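Local coordinates for cellulase (Bacteroides salanitronis, PDB 6WQY), which is a broad-specificity endoglucanase of glycoside hydrolase family 5, which probably hydrolyses internal beta-1,4 bonds of cellulose and related plant polysaccharides through its TIM-barrel catalytic domain, at residues 46-50 with 81-85; 76-82 with 116-122. One frame throughout, in Å; residues are numbered along the deposited sequence.

Contact 1 of 2, residues 46-50 with 81-85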
ATOM      1  N   ASN A  46       9.571   6.159 -20.231  1.00 19.45           N
ATOM      2  CA  ASN A  46      10.849   6.624 -20.771  1.00 25.05           C
ATOM      3  C   ASN A  46      11.812   7.033 -19.657  1.00 29.72           C
ATOM      4  O   ASN A  46      12.562   8.002 -19.785  1.00 28.70           O
ATOM      5  CB  ASN A  46      10.635   7.754 -21.781  1.00 26.84           C
ATOM      6  CG  ASN A  46       9.784   7.319 -22.965  1.00 25.77           C
ATOM      7  OD1 ASN A  46       9.858   6.173 -23.406  1.00 27.91           O
ATOM      8  ND2 ASN A  46       8.967   8.233 -23.477  1.00 33.87           N
ATOM      9  N   GLY A  47      11.781   6.289 -18.552  1.00 27.95           N
ATOM     10  CA  GLY A  47      12.726   6.460 -17.469  1.00 26.44           C
ATOM     11  C   GLY A  47      12.368   7.507 -16.435  1.00 23.49           C
ATOM     12  O   GLY A  47      13.129   7.690 -15.473  1.00 23.10           O
ATOM     13  N   VAL A  48      11.236   8.192 -16.580  1.00 15.51           N
ATOM     14  CA  VAL A  48      10.897   9.306 -15.714  1.00 13.23           C
ATOM     15  C   VAL A  48       9.465   9.137 -15.254  1.00 12.40           C
ATOM     16  O   VAL A  48       8.575   8.798 -16.044  1.00 12.72           O
ATOM     17  CB  VAL A  48      11.082  10.662 -16.431  1.00 17.28           C
ATOM     18  CG1 VAL A  48      10.859  11.814 -15.467  1.00 17.83           C
ATOM     19  CG2 VAL A  48      12.461  10.734 -17.065  1.00 24.38           C
ATOM     20  N   ALA A  49       9.237   9.379 -13.975  1.00 11.18           N
ATOM     21  CA  ALA A  49       7.884   9.470 -13.454  1.00 10.48           C
ATOM     22  C   ALA A  49       7.070  10.420 -14.313  1.00 10.94           C
ATOM     23  O   ALA A  49       7.547  11.482 -14.703  1.00 14.05           O
ATOM     24  CB  ALA A  49       7.934   9.961 -12.002  1.00 14.57           C
ATOM     25  N   ASP A  50       5.844  10.014 -14.638  1.00 10.96           N
ATOM     26  CA  ASP A  50       5.028  10.707 -15.641  1.00 11.46           C
ATOM     27  C   ASP A  50       3.564  10.384 -15.290  1.00 10.97           C
ATOM     28  O   ASP A  50       3.018   9.376 -15.733  1.00 11.17           O
ATOM     29  CB  ASP A  50       5.422  10.260 -17.034  1.00 12.89           C
ATOM     30  CG  ASP A  50       4.785  11.084 -18.126  1.00 17.47           C
ATOM     31  OD1 ASP A  50       3.747  11.712 -17.875  1.00 16.25           O
ATOM     32  OD2 ASP A  50       5.330  11.064 -19.261  1.00 18.22           O
ATOM     33  N   TRP A  81       9.774   7.807  -8.141  1.00  8.03           N
ATOM     34  CA  TRP A  81      10.660   8.959  -8.113  1.00  8.35           C
ATOM     35  C   TRP A  81      11.695   8.895  -9.230  1.00  8.94           C
ATOM     36  O   TRP A  81      12.564   9.777  -9.321  1.00  9.54           O
ATOM     37  CB  TRP A  81      11.352   9.073  -6.747  1.00  8.40           C
ATOM     38  CG  TRP A  81      10.398   9.150  -5.581  1.00  8.38           C
ATOM     39  CD1 TRP A  81       9.813   8.103  -4.947  1.00  8.49           C
ATOM     40  CD2 TRP A  81       9.919  10.329  -4.913  1.00  8.46           C
ATOM     41  NE1 TRP A  81       9.009   8.538  -3.921  1.00  8.79           N
ATOM     42  CE2 TRP A  81       9.060   9.900  -3.881  1.00  8.51           C
ATOM     43  CE3 TRP A  81      10.128  11.699  -5.083  1.00  9.44           C
ATOM     44  CZ2 TRP A  81       8.412  10.791  -3.033  1.00  9.36           C
ATOM     45  CZ3 TRP A  81       9.477  12.577  -4.237  1.00 10.04           C
ATOM     46  CH2 TRP A  81       8.640  12.120  -3.222  1.00  9.92           C
ATOM     47  N   LEU A  82      11.631   7.857 -10.061  1.00  9.06           N
ATOM     48  CA  LEU A  82      12.565   7.663 -11.155  1.00  9.69           C
ATOM     49  C   LEU A  82      12.628   8.903 -12.033  1.00  9.52           C
ATOM     50  O   LEU A  82      11.612   9.507 -12.379  1.00 10.26           O
ATOM     51  CB  LEU A  82      12.118   6.458 -11.992  1.00  9.70           C
ATOM     52  CG  LEU A  82      12.199   5.100 -11.291  1.00 10.50           C
ATOM     53  CD1 LEU A  82      11.522   4.036 -12.156  1.00 11.67           C
ATOM     54  CD2 LEU A  82      13.621   4.730 -10.989  1.00 11.42           C
ATOM     55  N   GLY A  83      13.846   9.285 -12.394  1.00 10.37           N
ATOM     56  CA  GLY A  83      14.065  10.441 -13.226  1.00 12.28           C
ATOM     57  C   GLY A  83      13.969  11.769 -12.520  1.00 11.51           C
ATOM     58  O   GLY A  83      14.155  12.808 -13.166  1.00 13.82           O
ATOM     59  N   HIS A  84      13.718  11.783 -11.218  1.00 10.70           N
ATOM     60  CA  HIS A  84      13.592  13.006 -10.438  1.00 11.07           C
ATOM     61  C   HIS A  84      14.544  13.045  -9.252  1.00 12.04           C
ATOM     62  O   HIS A  84      14.332  13.836  -8.318  1.00 12.75           O
ATOM     63  CB  HIS A  84      12.155  13.190  -9.963  1.00 11.76           C
ATOM     64  CG  HIS A  84      11.212  13.504 -11.063  1.00 11.50           C
ATOM     65  ND1 HIS A  84      11.451  14.509 -11.979  1.00 18.32           N
ATOM     66  CD2 HIS A  84      10.005  12.994 -11.378  1.00 14.38           C
ATOM     67  CE1 HIS A  84      10.435  14.589 -12.820  1.00 19.06           C
ATOM     68  NE2 HIS A  84       9.544  13.683 -12.477  1.00 16.35           N
ATOM     69  N   VAL A  85      15.584  12.219  -9.260  1.00 11.80           N
ATOM     70  CA  VAL A  85      16.554  12.168  -8.170  1.00 11.40           C
ATOM     71  C   VAL A  85      17.953  12.331  -8.748  1.00 11.89           C
ATOM     72  O   VAL A  85      18.323  11.642  -9.710  1.00 13.23           O
ATOM     73  CB  VAL A  85      16.446  10.857  -7.369  1.00 11.35           C
ATOM     74  CG1 VAL A  85      17.457  10.849  -6.246  1.00 11.86           C
ATOM     75  CG2 VAL A  85      15.045  10.696  -6.808  1.00 13.10           C
TER
HETATM   76  O   HOH W   1       7.009  14.408 -13.433  1.00 17.45           O

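Contact 2 of 2, residues 76-82 with 116-122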
ATOM      1  N   ARG A  76      -3.807   5.728  -0.018  1.00  7.71           N
ATOM      2  CA  ARG A  76      -2.410   5.451  -0.308  1.00  7.85           C
ATOM      3  C   ARG A  76      -2.077   6.078  -1.647  1.00  7.60           C
ATOM      4  O   ARG A  76      -2.805   5.900  -2.634  1.00  8.22           O
ATOM      5  CB  ARG A  76      -2.159   3.946  -0.305  1.00  7.77           C
ATOM      6  CG  ARG A  76      -0.719   3.525  -0.589  1.00  8.23           C
ATOM      7  CD  ARG A  76      -0.507   2.087  -0.188  1.00  7.64           C
ATOM      8  NE  ARG A  76       0.793   1.503  -0.490  1.00  7.93           N
ATOM      9  CZ  ARG A  76       1.094   0.824  -1.587  1.00  7.13           C
ATOM     10  NH1 ARG A  76       0.250   0.737  -2.603  1.00  7.86           N
ATOM     11  NH2 ARG A  76       2.278   0.226  -1.651  1.00  8.22           N
ATOM     12  N   ILE A  77      -0.992   6.840  -1.654  1.00  7.66           N
ATOM     13  CA  ILE A  77      -0.509   7.608  -2.792  1.00  8.22           C
ATOM     14  C   ILE A  77       0.839   7.000  -3.168  1.00  7.61           C
ATOM     15  O   ILE A  77       1.896   7.438  -2.677  1.00  8.49           O
ATOM     16  CB  ILE A  77      -0.355   9.095  -2.418  1.00  8.56           C
ATOM     17  CG1 ILE A  77      -1.675   9.697  -1.923  1.00  9.57           C
ATOM     18  CG2 ILE A  77       0.187   9.884  -3.607  1.00  8.87           C
ATOM     19  CD1 ILE A  77      -1.511  10.983  -1.139  1.00 11.33           C
ATOM     20  N   PRO A  78       0.865   5.988  -4.028  1.00  7.85           N
ATOM     21  CA  PRO A  78       2.149   5.460  -4.500  1.00  8.17           C
ATOM     22  C   PRO A  78       2.878   6.539  -5.280  1.00  7.56           C
ATOM     23  O   PRO A  78       2.274   7.240  -6.099  1.00  8.71           O
ATOM     24  CB  PRO A  78       1.751   4.279  -5.385  1.00 10.15           C
ATOM     25  CG  PRO A  78       0.324   4.358  -5.597  1.00 13.13           C
ATOM     26  CD  PRO A  78      -0.283   5.260  -4.582  1.00  7.97           C
ATOM     27  N   VAL A  79       4.192   6.656  -5.052  1.00  7.43           N
ATOM     28  CA  VAL A  79       4.996   7.660  -5.746  1.00  7.71           C
ATOM     29  C   VAL A  79       6.241   6.978  -6.304  1.00  7.59           C
ATOM     30  O   VAL A  79       7.050   6.438  -5.543  1.00  7.66           O
ATOM     31  CB  VAL A  79       5.425   8.827  -4.841  1.00  8.01           C
ATOM     32  CG1 VAL A  79       6.227   9.836  -5.670  1.00  8.51           C
ATOM     33  CG2 VAL A  79       4.231   9.495  -4.193  1.00  9.04           C
ATOM     34  N   THR A  80       6.396   7.034  -7.624  1.00  7.88           N
ATOM     35  CA  THR A  80       7.631   6.653  -8.292  1.00  7.88           C
ATOM     36  C   THR A  80       8.477   7.903  -8.475  1.00  7.79           C
ATOM     37  O   THR A  80       7.971   8.944  -8.909  1.00  8.76           O
ATOM     38  CB  THR A  80       7.307   6.000  -9.629  1.00  8.22           C
ATOM     39  OG1 THR A  80       6.649   4.761  -9.354  1.00  7.99           O
ATOM     40  CG2 THR A  80       8.552   5.746 -10.466  1.00  9.35           C
ATOM     41  N   TRP A  81       9.774   7.807  -8.141  1.00  8.03           N
ATOM     42  CA  TRP A  81      10.660   8.959  -8.113  1.00  8.35           C
ATOM     43  C   TRP A  81      11.695   8.895  -9.230  1.00  8.94           C
ATOM     44  O   TRP A  81      12.564   9.777  -9.321  1.00  9.54           O
ATOM     45  CB  TRP A  81      11.352   9.073  -6.747  1.00  8.40           C
ATOM     46  CG  TRP A  81      10.398   9.150  -5.581  1.00  8.38           C
ATOM     47  CD1 TRP A  81       9.813   8.103  -4.947  1.00  8.49           C
ATOM     48  CD2 TRP A  81       9.919  10.329  -4.913  1.00  8.46           C
ATOM     49  NE1 TRP A  81       9.009   8.538  -3.921  1.00  8.79           N
ATOM     50  CE2 TRP A  81       9.060   9.900  -3.881  1.00  8.51           C
ATOM     51  CE3 TRP A  81      10.128  11.699  -5.083  1.00  9.44           C
ATOM     52  CZ2 TRP A  81       8.412  10.791  -3.033  1.00  9.36           C
ATOM     53  CZ3 TRP A  81       9.477  12.577  -4.237  1.00 10.04           C
ATOM     54  CH2 TRP A  81       8.640  12.120  -3.222  1.00  9.92           C
ATOM     55  N   LEU A  82      11.631   7.857 -10.061  1.00  9.06           N
ATOM     56  CA  LEU A  82      12.565   7.663 -11.155  1.00  9.69           C
ATOM     57  C   LEU A  82      12.628   8.903 -12.033  1.00  9.52           C
ATOM     58  O   LEU A  82      11.612   9.507 -12.379  1.00 10.26           O
ATOM     59  CB  LEU A  82      12.118   6.458 -11.992  1.00  9.70           C
ATOM     60  CG  LEU A  82      12.199   5.100 -11.291  1.00 10.50           C
ATOM     61  CD1 LEU A  82      11.522   4.036 -12.156  1.00 11.67           C
ATOM     62  CD2 LEU A  82      13.621   4.730 -10.989  1.00 11.42           C
ATOM     63  N   ILE A 116      -0.978   7.976   2.842  1.00  8.31           N
ATOM     64  CA  ILE A 116       0.295   7.262   2.872  1.00  8.07           C
ATOM     65  C   ILE A 116       1.054   7.652   1.611  1.00  8.16           C
ATOM     66  O   ILE A 116       0.480   7.603   0.524  1.00  9.42           O
ATOM     67  CB  ILE A 116       0.095   5.734   2.878  1.00  8.40           C
ATOM     68  CG1 ILE A 116      -0.784   5.279   4.046  1.00  9.83           C
ATOM     69  CG2 ILE A 116       1.456   5.028   2.905  1.00  9.70           C
ATOM     70  CD1 ILE A 116      -1.082   3.791   4.040  1.00 10.81           C
ATOM     71  N   ILE A 117       2.339   8.006   1.730  1.00  7.92           N
ATOM     72  CA  ILE A 117       3.209   8.176   0.562  1.00  8.26           C
ATOM     73  C   ILE A 117       4.367   7.189   0.695  1.00  7.38           C
ATOM     74  O   ILE A 117       4.741   6.794   1.802  1.00  8.49           O
ATOM     75  CB  ILE A 117       3.726   9.617   0.387  1.00  8.52           C
ATOM     76  CG1 ILE A 117       4.475  10.121   1.619  1.00  9.42           C
ATOM     77  CG2 ILE A 117       2.566  10.545   0.020  1.00  9.93           C
ATOM     78  CD1 ILE A 117       5.110  11.486   1.445  1.00 10.53           C
ATOM     79  N   ASN A 118       4.965   6.816  -0.440  1.00  7.58           N
ATOM     80  CA  ASN A 118       6.003   5.789  -0.423  1.00  7.63           C
ATOM     81  C   ASN A 118       7.060   6.074  -1.496  1.00  7.64           C
ATOM     82  O   ASN A 118       7.093   7.135  -2.125  1.00  8.24           O
ATOM     83  CB  ASN A 118       5.391   4.381  -0.564  1.00  8.19           C
ATOM     84  CG  ASN A 118       4.948   4.068  -1.984  1.00  7.94           C
ATOM     85  OD1 ASN A 118       5.046   4.918  -2.876  1.00  8.04           O
ATOM     86  ND2 ASN A 118       4.454   2.863  -2.192  1.00  8.25           N
ATOM     87  N   ILE A 119       7.972   5.111  -1.642  1.00  7.60           N
ATOM     88  CA  ILE A 119       8.816   4.929  -2.823  1.00  7.74           C
ATOM     89  C   ILE A 119       8.282   3.696  -3.544  1.00  7.89           C
ATOM     90  O   ILE A 119       8.257   2.603  -2.962  1.00  8.72           O
ATOM     91  CB  ILE A 119      10.293   4.767  -2.434  1.00  8.29           C
ATOM     92  CG1 ILE A 119      10.840   6.051  -1.812  1.00  9.03           C
ATOM     93  CG2 ILE A 119      11.108   4.329  -3.644  1.00  9.47           C
ATOM     94  CD1 ILE A 119      12.276   5.941  -1.318  1.00  9.94           C
ATOM     95  N   HIS A 120       7.841   3.861  -4.799  1.00  7.88           N
ATOM     96  CA  HIS A 120       7.047   2.818  -5.448  1.00  7.52           C
ATOM     97  C   HIS A 120       7.870   2.112  -6.514  1.00  7.99           C
ATOM     98  O   HIS A 120       8.655   1.203  -6.180  1.00  8.26           O
ATOM     99  CB  HIS A 120       5.694   3.375  -5.911  1.00  7.84           C
ATOM    100  CG  HIS A 120       4.638   2.340  -6.074  1.00  7.36           C
ATOM    101  ND1 HIS A 120       3.918   1.843  -5.003  1.00  7.95           N
ATOM    102  CD2 HIS A 120       4.169   1.732  -7.190  1.00  8.29           C
ATOM    103  CE1 HIS A 120       3.027   0.986  -5.480  1.00  7.85           C
ATOM    104  NE2 HIS A 120       3.162   0.890  -6.798  1.00  8.06           N
ATOM    105  N   HIS A 121       7.714   2.439  -7.809  1.00  7.87           N
ATOM    106  CA  HIS A 121       8.353   1.618  -8.853  1.00  8.04           C
ATOM    107  C   HIS A 121       9.861   1.814  -8.963  1.00  8.19           C
ATOM    108  O   HIS A 121      10.500   1.084  -9.725  1.00  8.61           O
ATOM    109  CB  HIS A 121       7.651   1.772 -10.190  1.00  8.41           C
ATOM    110  CG  HIS A 121       6.310   1.123 -10.228  1.00  8.25           C
ATOM    111  ND1 HIS A 121       6.066  -0.115  -9.671  1.00  9.14           N
ATOM    112  CD2 HIS A 121       5.136   1.549 -10.762  1.00  8.37           C
ATOM    113  CE1 HIS A 121       4.794  -0.421  -9.877  1.00  9.04           C
ATOM    114  NE2 HIS A 121       4.205   0.568 -10.540  1.00  8.70           N
ATOM    115  N   ASP A 122      10.455   2.710  -8.180  1.00  8.25           N
ATOM    116  CA  ASP A 122      11.908   2.678  -8.035  1.00  8.44           C
ATOM    117  C   ASP A 122      12.395   1.287  -7.671  1.00  8.16           C
ATOM    118  O   ASP A 122      13.514   0.910  -8.021  1.00  9.09           O
ATOM    119  CB  ASP A 122      12.353   3.638  -6.931  1.00  8.63           C
ATOM    120  CG  ASP A 122      11.966   5.075  -7.202  1.00  8.49           C
ATOM    121  OD1 ASP A 122      10.742   5.338  -7.296  1.00  9.40           O
ATOM    122  OD2 ASP A 122      12.879   5.941  -7.290  1.00  9.75           O
TER

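Contact 1 of 2, residues 46-50 with 81-85
Val48 and His84 meet nearly at right angles, with the CG1 methyl of the valine lying over one face of the imidazole. From CG1 of Val48 to the centroid of the His84 ring is 4.1 Å, and the methyl sits 27° off the ring normal, a CH-pi contact. The valine torsion explains the choice of branch: CG1 stands anti to the backbone N (chi1 -174°) and meets the ring, while CG2, beside that N, comes near Gly83 CA. Ala49 approaches a different part of the imidazole, its CB 3.7 Å from CD2 of His84. Leu82 O is approached by two groups of segment 46-50. Ala49 N donates to Leu82 O at 2.9 Å in an almost straight bond (170°); Val48 CA, 3.4 Å from Leu82 O, adds a CA-H...O contact to that oxygen. The acceptor belongs to a type II turn from Trp81 to His84, closed by His84 N on Trp81 O. At its third position Gly83 has positive phi and packs against Val48 CG2 and Gly47 O. A water completes the pairing, donating to Ala49 O and hydrogen-bonded to His84 NE2 at 2.8 Å. Tyr97, from helix 95-110, stacks with the His84 ring and also touches Ala49. Strand 48-49, half of a small hairpin, is thus joined to the loop after barrel strand 74-77 by one direct backbone bond, while apolar contacts and a water-mediated polar link together restrict how the imidazole can turn.

Contact 2 of 2, residues 76-82 with 116-122
Asn118 accepts from the Val79 amide through OD1, N to OD1 2.9 Å, and its main-chain O receives Trp81 NE1 at 3.0 Å, on a lone pair and close to the indole plane. Asp122 OD1 takes the Trp81 N-H on its syn lone pair, 2.8 Å from N and nearly straight at 174°. One backbone bond, His120 N to Val79 O, lies between them, and the Thr80 hydroxyl OG1 takes the His121 N-H at 3.0 Å. Pro78 CB lies over one face of His120, 3.5 Å from the ring centroid. On the barrel strands themselves, Ile77 N donates to Ile116 O at 2.7 Å, a parallel pairing.

The second shell fixes these groups. Asn118 CG lies between the backbone N and the carbonyl carbon (chi1 76°), which turns OD1 to Val79 and ND2 to His120 ND1, 3.0 Å away in the planes of both ring and amide; ND1 accepts, and the imidazole rotation is set. ND2 also reaches Glu170. Trp129 binds Asp122 OD2, and Asp42 O holds Thr80 OG1.

Beyond the paired strand ends of the (beta/alpha)8 barrel, side-chain acceptors supply most of the bonds. Arg76, also held by Asn36, bridges Glu170 and Glu309; Glu309 corresponds in position to the probable nucleophile of the family. The arginine would be expected to shape the electrostatics of the cleft, while Asn118 joins that charged network to the loop backbone.

From the N terminus, the chain leaves barrel strand 34-37 and forms the small hairpin of strands 44-45 and 48-49. It then passes through helix 61-70 and strand 74-77 before contact 1 closes this excursion, setting residues 81-85 against the hairpin. Contact 2 begins on 76-82, before that closure is complete, and ends at 116-122 after helix 95-110, closing a beta-alpha-beta unit. The two loops therefore overlap: they share Trp81 and Leu82, and neither contains the other. Their centres are about 11 Å apart, and Ala49 CB packs 3.3 Å from Thr80 O. Together they tie the peripheral hairpin to two neighbouring barrel strands through the loop after strand 74-77.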